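Local coordinates for alkaline serine protease (Pseudoalteromonas sp., PDB 1Y9Z), which probably hydrolyses peptide bonds in proteins as a cold-adapted, subtilisin-like serine protease of an Antarctic bacterium, at residues W6-L16 and M418-A426; T265-A273 and N293-A301. All coordinates share one frame; numbering follows the deposited sequence.

Overall arrangement
From the N terminus the chain first makes the short helix 6-10 and the turns up to Leu16, then runs through most of the molecule before it returns as residues 418-426, and interaction 1 closes this loop of 401 residues. It brings the N-terminal segment against the start of the last helix, 421-430, in the subtilisin-like alpha/beta domain. Nested inside that loop is interaction 2, a far shorter closure: only 19 residues, among them strand 275-280, separate 265-273 from 293-301. It belongs to the inserted beta-barrel domain and ties a hairpin to a helix there. The centres of the two contacts are 40 Å apart and their nearest atoms about 19 Å, so neither touches the other.

Interaction 1 of 2, residues W6-L16 and M418-A426; sequences WGQTFVGATVL and MINAVAAKA
Val11 and Ala421 meet through the backbone: Ala421 N, in the first turn of helix 421-430, donates to Val11 O at 2.9 Å, an almost straight bond (167°). Val11 thus satisfies an N-H at the start of that helix, while its own short helix 6-10 has just ended in a Schellman motif at Gly12. The surroundings of this bond are buried. Val11 CG1 lies anti to the carbonyl carbon (chi1 -58°), which carries it against Ile419 CG2 at 3.6 Å, and Val378 of helix 368-385 touches both Ile419 and Ala421. Ala421 CB presses on Gly12 O at 3.1 Å; that oxygen is buried here with no polar partner in the model. Asn420 is the N-cap, its OD1 taking Ala423 N at 2.9 Å from above the carbonyl plane, while ND2 makes a hydrogen bond to Asp403. Met418, also buried and touched by Pro201 and Leu184, fits more loosely: bent at chi2 (67°), it brings CE to the edge of the Phe10 ring, 4.0 Å from Phe10 CB, while Trp6 CE3 sits over one face of that ring.

Toward solvent the contact is less covered but not slack. Leu16 CD2 slides past Lys425 CD at 3.5 Å, the two chains running in opposite directions; Lys425 NZ goes on to a salt bridge with Asp429, and Tyr385 touches both side chains. On the exposed side Val15 CG2 and Val422 CG2 meet at 3.2 Å, tighter than usual for two methyls, their side chains crossing at about a right angle. In this subtilisin-like alpha/beta domain, then, a short helix closed by a Schellman motif lies against the Asn-capped start of helix 421-430.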
loop_
_atom_site.group_PDB
_atom_site.type_symbol
_atom_site.label_atom_id
_atom_site.label_comp_id
_atom_site.label_asym_id
_atom_site.label_seq_id
_atom_site.Cartn_x
_atom_site.Cartn_y
_atom_site.Cartn_z
ATOM N N TRP A 6 6.477 -5.613 4.324
ATOM C CA TRP A 6 5.911 -5.835 5.652
ATOM C C TRP A 6 4.432 -6.203 5.654
ATOM O O TRP A 6 4.006 -7.046 6.440
ATOM C CB TRP A 6 6.135 -4.617 6.561
ATOM C CG TRP A 6 5.307 -3.402 6.232
ATOM C CD1 TRP A 6 5.644 -2.374 5.397
ATOM C CD2 TRP A 6 4.008 -3.087 6.752
ATOM N NE1 TRP A 6 4.637 -1.436 5.369
ATOM C CE2 TRP A 6 3.621 -1.850 6.190
ATOM C CE3 TRP A 6 3.134 -3.731 7.638
ATOM C CZ2 TRP A 6 2.394 -1.240 6.487
ATOM C CZ3 TRP A 6 1.911 -3.125 7.935
ATOM C CH2 TRP A 6 1.557 -1.891 7.358
ATOM N N GLY A 7 3.655 -5.583 4.774
ATOM C CA GLY A 7 2.234 -5.872 4.722
ATOM C C GLY A 7 1.930 -7.336 4.465
ATOM O O GLY A 7 0.986 -7.895 5.030
ATOM N N GLN A 8 2.727 -7.966 3.606
ATOM C CA GLN A 8 2.528 -9.373 3.280
ATOM C C GLN A 8 2.702 -10.262 4.503
ATOM O O GLN A 8 1.977 -11.238 4.682
ATOM C CB GLN A 8 3.517 -9.815 2.199
ATOM C CG GLN A 8 3.336 -9.136 0.848
ATOM C CD GLN A 8 1.952 -9.338 0.268
ATOM O OE1 GLN A 8 1.369 -10.417 0.385
ATOM N NE2 GLN A 8 1.426 -8.303 -0.382
ATOM N N THR A 9 3.673 -9.919 5.341
ATOM C CA THR A 9 3.942 -10.692 6.544
ATOM C C THR A 9 2.900 -10.445 7.632
ATOM O O THR A 9 2.481 -11.380 8.317
ATOM C CB THR A 9 5.339 -10.367 7.109
ATOM O OG1 THR A 9 6.329 -10.616 6.103
ATOM C CG2 THR A 9 5.638 -11.235 8.324
ATOM N N PHE A 10 2.472 -9.194 7.781
ATOM C CA PHE A 10 1.494 -8.839 8.808
ATOM C C PHE A 10 0.117 -9.484 8.676
ATOM O O PHE A 10 -0.493 -9.850 9.683
ATOM C CB PHE A 10 1.320 -7.319 8.887
ATOM C CG PHE A 10 2.389 -6.618 9.682
ATOM C CD1 PHE A 10 2.071 -5.502 10.450
ATOM C CD2 PHE A 10 3.710 -7.055 9.654
ATOM C CE1 PHE A 10 3.048 -4.830 11.176
ATOM C CE2 PHE A 10 4.697 -6.389 10.376
ATOM C CZ PHE A 10 4.366 -5.274 11.139
ATOM N N VAL A 11 -0.378 -9.624 7.451
ATOM C CA VAL A 11 -1.695 -10.214 7.241
ATOM C C VAL A 11 -1.667 -11.734 7.346
ATOM O O VAL A 11 -2.713 -12.383 7.336
ATOM C CB VAL A 11 -2.282 -9.810 5.866
ATOM C CG1 VAL A 11 -2.378 -8.293 5.773
ATOM C CG2 VAL A 11 -1.422 -10.370 4.739
ATOM N N GLY A 12 -0.463 -12.293 7.446
ATOM C CA GLY A 12 -0.317 -13.732 7.564
ATOM C C GLY A 12 -0.647 -14.502 6.302
ATOM O O GLY A 12 -1.390 -15.482 6.343
ATOM N N ALA A 13 -0.094 -14.067 5.174
ATOM C CA ALA A 13 -0.341 -14.735 3.901
ATOM C C ALA A 13 0.862 -15.580 3.489
ATOM O O ALA A 13 0.734 -16.526 2.711
ATOM C CB ALA A 13 -0.648 -13.704 2.823
ATOM N N THR A 14 2.029 -15.236 4.022
ATOM C CA THR A 14 3.259 -15.949 3.704
ATOM C C THR A 14 3.308 -17.348 4.312
ATOM O O THR A 14 4.053 -18.206 3.840
ATOM C CB THR A 14 4.494 -15.162 4.182
ATOM O OG1 THR A 14 4.444 -15.006 5.606
ATOM C CG2 THR A 14 4.534 -13.788 3.530
ATOM N N VAL A 15 2.515 -17.577 5.355
ATOM C CA VAL A 15 2.485 -18.877 6.019
ATOM C C VAL A 15 1.501 -19.858 5.386
ATOM O O VAL A 15 1.612 -21.068 5.578
ATOM C CB VAL A 15 2.144 -18.727 7.511
ATOM C CG1 VAL A 15 3.278 -18.013 8.232
ATOM C CG2 VAL A 15 0.850 -17.956 7.669
ATOM N N LEU A 16 0.532 -19.339 4.641
ATOM C CA LEU A 16 -0.446 -20.191 3.973
ATOM C C LEU A 16 0.057 -20.491 2.565
ATOM O O LEU A 16 1.118 -20.012 2.168
ATOM C CB LEU A 16 -1.808 -19.493 3.901
ATOM C CG LEU A 16 -2.516 -19.213 5.229
ATOM C CD1 LEU A 16 -3.852 -18.534 4.956
ATOM C CD2 LEU A 16 -2.724 -20.516 5.990
ATOM N N MET A 418 -7.098 -5.640 12.153
ATOM C CA MET A 418 -6.220 -6.115 11.093
ATOM C C MET A 418 -6.630 -7.491 10.590
ATOM O O MET A 418 -6.816 -8.419 11.379
ATOM C CB MET A 418 -4.777 -6.169 11.602
ATOM C CG MET A 418 -3.761 -6.470 10.519
ATOM S SD MET A 418 -3.639 -5.118 9.336
ATOM C CE MET A 418 -1.863 -4.918 9.229
ATOM N N ILE A 419 -6.771 -7.623 9.276
ATOM C CA ILE A 419 -7.152 -8.896 8.683
ATOM C C ILE A 419 -6.111 -9.954 9.062
ATOM O O ILE A 419 -4.916 -9.667 9.128
ATOM C CB ILE A 419 -7.274 -8.772 7.143
ATOM C CG1 ILE A 419 -7.867 -10.057 6.562
ATOM C CG2 ILE A 419 -5.915 -8.446 6.531
ATOM C CD1 ILE A 419 -8.357 -9.913 5.137
ATOM N N ASN A 420 -6.581 -11.169 9.322
ATOM C CA ASN A 420 -5.713 -12.272 9.731
ATOM C C ASN A 420 -6.048 -13.514 8.911
ATOM O O ASN A 420 -7.015 -14.217 9.205
ATOM C CB ASN A 420 -5.926 -12.560 11.221
ATOM C CG ASN A 420 -4.913 -13.538 11.780
ATOM O OD1 ASN A 420 -4.588 -14.541 11.150
ATOM N ND2 ASN A 420 -4.417 -13.254 12.979
ATOM N N ALA A 421 -5.238 -13.783 7.893
ATOM C CA ALA A 421 -5.456 -14.925 7.011
ATOM C C ALA A 421 -5.475 -16.272 7.725
ATOM O O ALA A 421 -6.369 -17.086 7.501
ATOM C CB ALA A 421 -4.401 -14.936 5.911
ATOM N N VAL A 422 -4.483 -16.504 8.580
ATOM C CA VAL A 422 -4.383 -17.762 9.311
ATOM C C VAL A 422 -5.616 -18.031 10.167
ATOM O O VAL A 422 -6.197 -19.113 10.108
ATOM C CB VAL A 422 -3.133 -17.777 10.218
ATOM C CG1 VAL A 422 -3.048 -19.100 10.974
ATOM C CG2 VAL A 422 -1.886 -17.570 9.378
ATOM N N ALA A 423 -6.015 -17.039 10.956
ATOM C CA ALA A 423 -7.178 -17.178 11.825
ATOM C C ALA A 423 -8.468 -17.354 11.027
ATOM O O ALA A 423 -9.341 -18.132 11.409
ATOM C CB ALA A 423 -7.288 -15.968 12.744
ATOM N N ALA A 424 -8.588 -16.629 9.920
ATOM C CA ALA A 424 -9.777 -16.727 9.080
ATOM C C ALA A 424 -9.902 -18.137 8.509
ATOM O O ALA A 424 -10.995 -18.701 8.454
ATOM C CB ALA A 424 -9.704 -15.706 7.952
ATOM N N LYS A 425 -8.777 -18.702 8.084
ATOM C CA LYS A 425 -8.768 -20.050 7.532
ATOM C C LYS A 425 -9.193 -21.061 8.590
ATOM O O LYS A 425 -10.030 -21.925 8.334
ATOM C CB LYS A 425 -7.371 -20.411 7.024
ATOM C CG LYS A 425 -7.219 -21.880 6.643
ATOM C CD LYS A 425 -5.769 -22.232 6.356
ATOM C CE LYS A 425 -5.601 -23.726 6.122
ATOM N NZ LYS A 425 -6.005 -24.538 7.303
ATOM N N ALA A 426 -8.606 -20.947 9.778
ATOM C CA ALA A 426 -8.919 -21.853 10.881
ATOM C C ALA A 426 -10.407 -21.798 11.219
ATOM O O ALA A 426 -11.014 -22.807 11.578
ATOM C CB ALA A 426 -8.087 -21.488 12.104
#

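Interaction 2 of 2, residues T265-A273 and N293-A301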
loop_
_atom_site.group_PDB
_atom_site.type_symbol
_atom_site.label_atom_id
_atom_site.label_comp_id
_atom_site.label_asym_id
_atom_site.label_seq_id
_atom_site.Cartn_x
_atom_site.Cartn_y
_atom_site.Cartn_z
ATOM N N THR A 265 12.977 20.388 21.115
ATOM C CA THR A 265 12.583 20.799 19.774
ATOM C C THR A 265 13.810 21.296 19.017
ATOM O O THR A 265 13.724 21.674 17.848
ATOM C CB THR A 265 11.540 21.931 19.814
ATOM O OG1 THR A 265 12.114 23.087 20.439
ATOM C CG2 THR A 265 10.311 21.495 20.598
ATOM N N SER A 266 14.952 21.290 19.697
ATOM C CA SER A 266 16.205 21.743 19.103
ATOM C C SER A 266 17.029 20.561 18.615
ATOM O O SER A 266 16.847 19.432 19.073
ATOM C CB SER A 266 17.016 22.536 20.129
ATOM O OG SER A 266 17.384 21.716 21.225
ATOM N N PHE A 267 17.939 20.827 17.683
ATOM C CA PHE A 267 18.793 19.783 17.136
ATOM C C PHE A 267 20.263 20.039 17.437
ATOM O O PHE A 267 20.737 21.173 17.358
ATOM C CB PHE A 267 18.612 19.674 15.620
ATOM C CG PHE A 267 17.207 19.364 15.191
ATOM C CD1 PHE A 267 16.238 20.360 15.157
ATOM C CD2 PHE A 267 16.855 18.074 14.811
ATOM C CE1 PHE A 267 14.938 20.077 14.746
ATOM C CE2 PHE A 267 15.559 17.780 14.399
ATOM C CZ PHE A 267 14.598 18.783 14.366
ATOM N N SER A 268 20.976 18.975 17.786
ATOM C CA SER A 268 22.401 19.056 18.079
ATOM C C SER A 268 23.121 18.277 16.986
ATOM O O SER A 268 23.638 17.185 17.222
ATOM C CB SER A 268 22.699 18.437 19.447
ATOM O OG SER A 268 24.082 18.508 19.751
ATOM N N CYS A 269 23.139 18.846 15.784
ATOM C CA CYS A 269 23.773 18.210 14.635
ATOM C C CYS A 269 25.291 18.352 14.622
ATOM O O CYS A 269 26.009 17.399 14.321
ATOM C CB CYS A 269 23.220 18.796 13.335
ATOM S SG CYS A 269 21.465 18.467 12.959
ATOM N N GLY A 270 25.776 19.545 14.946
ATOM C CA GLY A 270 27.207 19.779 14.929
ATOM C C GLY A 270 27.632 19.963 13.485
ATOM O O GLY A 270 26.935 20.620 12.715
ATOM N N ASN A 271 28.768 19.383 13.109
ATOM C CA ASN A 271 29.247 19.496 11.737
ATOM C C ASN A 271 29.002 18.197 10.980
ATOM O O ASN A 271 29.692 17.200 11.196
ATOM C CB ASN A 271 30.739 19.836 11.714
ATOM C CG ASN A 271 31.285 19.953 10.305
ATOM O OD1 ASN A 271 30.734 20.675 9.472
ATOM N ND2 ASN A 271 32.375 19.246 10.032
ATOM N N MET A 272 28.012 18.218 10.091
ATOM C CA MET A 272 27.658 17.043 9.301
ATOM C C MET A 272 28.358 16.993 7.949
ATOM O O MET A 272 28.013 16.173 7.098
ATOM C CB MET A 272 26.142 16.991 9.085
ATOM C CG MET A 272 25.346 16.552 10.303
ATOM S SD MET A 272 25.715 14.859 10.799
ATOM C CE MET A 272 25.004 14.829 12.441
ATOM N N ALA A 273 29.338 17.867 7.747
ATOM C CA ALA A 273 30.070 17.892 6.487
ATOM C C ALA A 273 30.671 16.518 6.204
ATOM O O ALA A 273 31.258 15.895 7.089
ATOM C CB ALA A 273 31.169 18.947 6.542
ATOM N N ASN A 293 11.489 19.619 8.887
ATOM C CA ASN A 293 12.211 20.086 10.067
ATOM C C ASN A 293 13.452 19.269 10.413
ATOM O O ASN A 293 14.557 19.811 10.458
ATOM C CB ASN A 293 11.261 20.155 11.263
ATOM C CG ASN A 293 10.154 21.166 11.054
ATOM O OD1 ASN A 293 10.414 22.316 10.699
ATOM N ND2 ASN A 293 8.914 20.746 11.269
ATOM N N SER A 294 13.282 17.972 10.657
ATOM C CA SER A 294 14.423 17.119 10.980
ATOM C C SER A 294 15.350 17.009 9.776
ATOM O O SER A 294 16.574 17.003 9.916
ATOM C CB SER A 294 13.957 15.717 11.389
ATOM O OG SER A 294 13.334 15.725 12.663
ATOM N N THR A 295 14.758 16.925 8.590
ATOM C CA THR A 295 15.525 16.803 7.357
ATOM C C THR A 295 16.434 18.008 7.133
ATOM O O THR A 295 17.621 17.850 6.849
ATOM C CB THR A 295 14.589 16.653 6.141
ATOM O OG1 THR A 295 13.702 15.549 6.360
ATOM C CG2 THR A 295 15.395 16.399 4.871
ATOM N N LYS A 296 15.879 19.210 7.265
ATOM C CA LYS A 296 16.654 20.430 7.060
ATOM C C LYS A 296 17.724 20.631 8.128
ATOM O O LYS A 296 18.786 21.184 7.846
ATOM C CB LYS A 296 15.728 21.649 7.017
ATOM C CG LYS A 296 16.440 22.949 6.675
ATOM C CD LYS A 296 15.454 24.095 6.524
ATOM C CE LYS A 296 16.163 25.386 6.155
ATOM N NZ LYS A 296 15.196 26.502 5.958
ATOM N N ALA A 297 17.448 20.189 9.351
ATOM C CA ALA A 297 18.420 20.324 10.431
ATOM C C ALA A 297 19.713 19.653 9.981
ATOM O O ALA A 297 20.809 20.184 10.168
ATOM C CB ALA A 297 17.895 19.659 11.696
ATOM N N CYS A 298 19.566 18.481 9.376
ATOM C CA CYS A 298 20.700 17.722 8.877
ATOM C C CYS A 298 21.378 18.452 7.719
ATOM O O CYS A 298 22.599 18.609 7.703
ATOM C CB CYS A 298 20.234 16.348 8.400
ATOM S SG CYS A 298 20.210 15.006 9.634
ATOM N N LYS A 299 20.576 18.891 6.754
ATOM C CA LYS A 299 21.085 19.598 5.582
ATOM C C LYS A 299 21.862 20.854 5.961
ATOM O O LYS A 299 22.962 21.093 5.458
ATOM C CB LYS A 299 19.928 19.978 4.653
ATOM C CG LYS A 299 20.354 20.723 3.394
ATOM C CD LYS A 299 21.252 19.862 2.517
ATOM C CE LYS A 299 21.753 20.634 1.305
ATOM N NZ LYS A 299 22.624 21.778 1.696
ATOM N N THR A 300 21.282 21.659 6.844
ATOM C CA THR A 300 21.919 22.893 7.286
ATOM C C THR A 300 23.287 22.603 7.896
ATOM O O THR A 300 24.224 23.388 7.740
ATOM C CB THR A 300 21.045 23.618 8.329
ATOM O OG1 THR A 300 19.762 23.905 7.758
ATOM C CG2 THR A 300 21.700 24.923 8.762
ATOM N N ALA A 301 23.397 21.473 8.585
ATOM C CA ALA A 301 24.649 21.079 9.218
ATOM C C ALA A 301 25.688 20.654 8.183
ATOM O O ALA A 301 26.847 20.413 8.522
ATOM C CB ALA A 301 24.401 19.946 10.207
#
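Strand 266-268 runs beside helix 293-300 with the axes 9.5 Å apart at closest and their directions 38° from parallel. The helix is the connection of a beta-alpha-beta crossover, lying between the parallel strands 275-280 and 305-309 of the inserted beta-barrel domain, and the strand is the short arm of a hairpin with 252-263 that packs on it. Phe267 carries much of the contact. Its CG stands anti to the carbonyl carbon (chi1 -59°), which lays the ring over the helix so that Ala297 CB sits on one face, offset toward the ring's rim and 3.7 Å from the centroid of the Phe267 ring, a CH-pi contact. Ser294 OG approaches the same ring at its edge, 3.5 Å from Phe267 CE2, but its polar partner is Glu280 O. Val279 and Val282 also touch the ring. Replacing Phe267 with a leucine would probably deprive the Ala297 methyl of its flat aromatic cover and open a gap beside Ser294.

Further along, Cys269, held to Cys260 by a disulfide across the hairpin, turns its SG to within 3.3 Å of Ala297 O. Ala301 CB touches two side chains, Cys269 CB and Met272 CG, each at 3.5 Å. On the helix side, Cys298 is bridged to Cys277 of strand 275-280, so disulfides fasten both partners to the sheet. The backbones also join directly: Met272 N donates to Ala301 O at 2.9 Å, the nitrogen lying 44° out of the carbonyl plane.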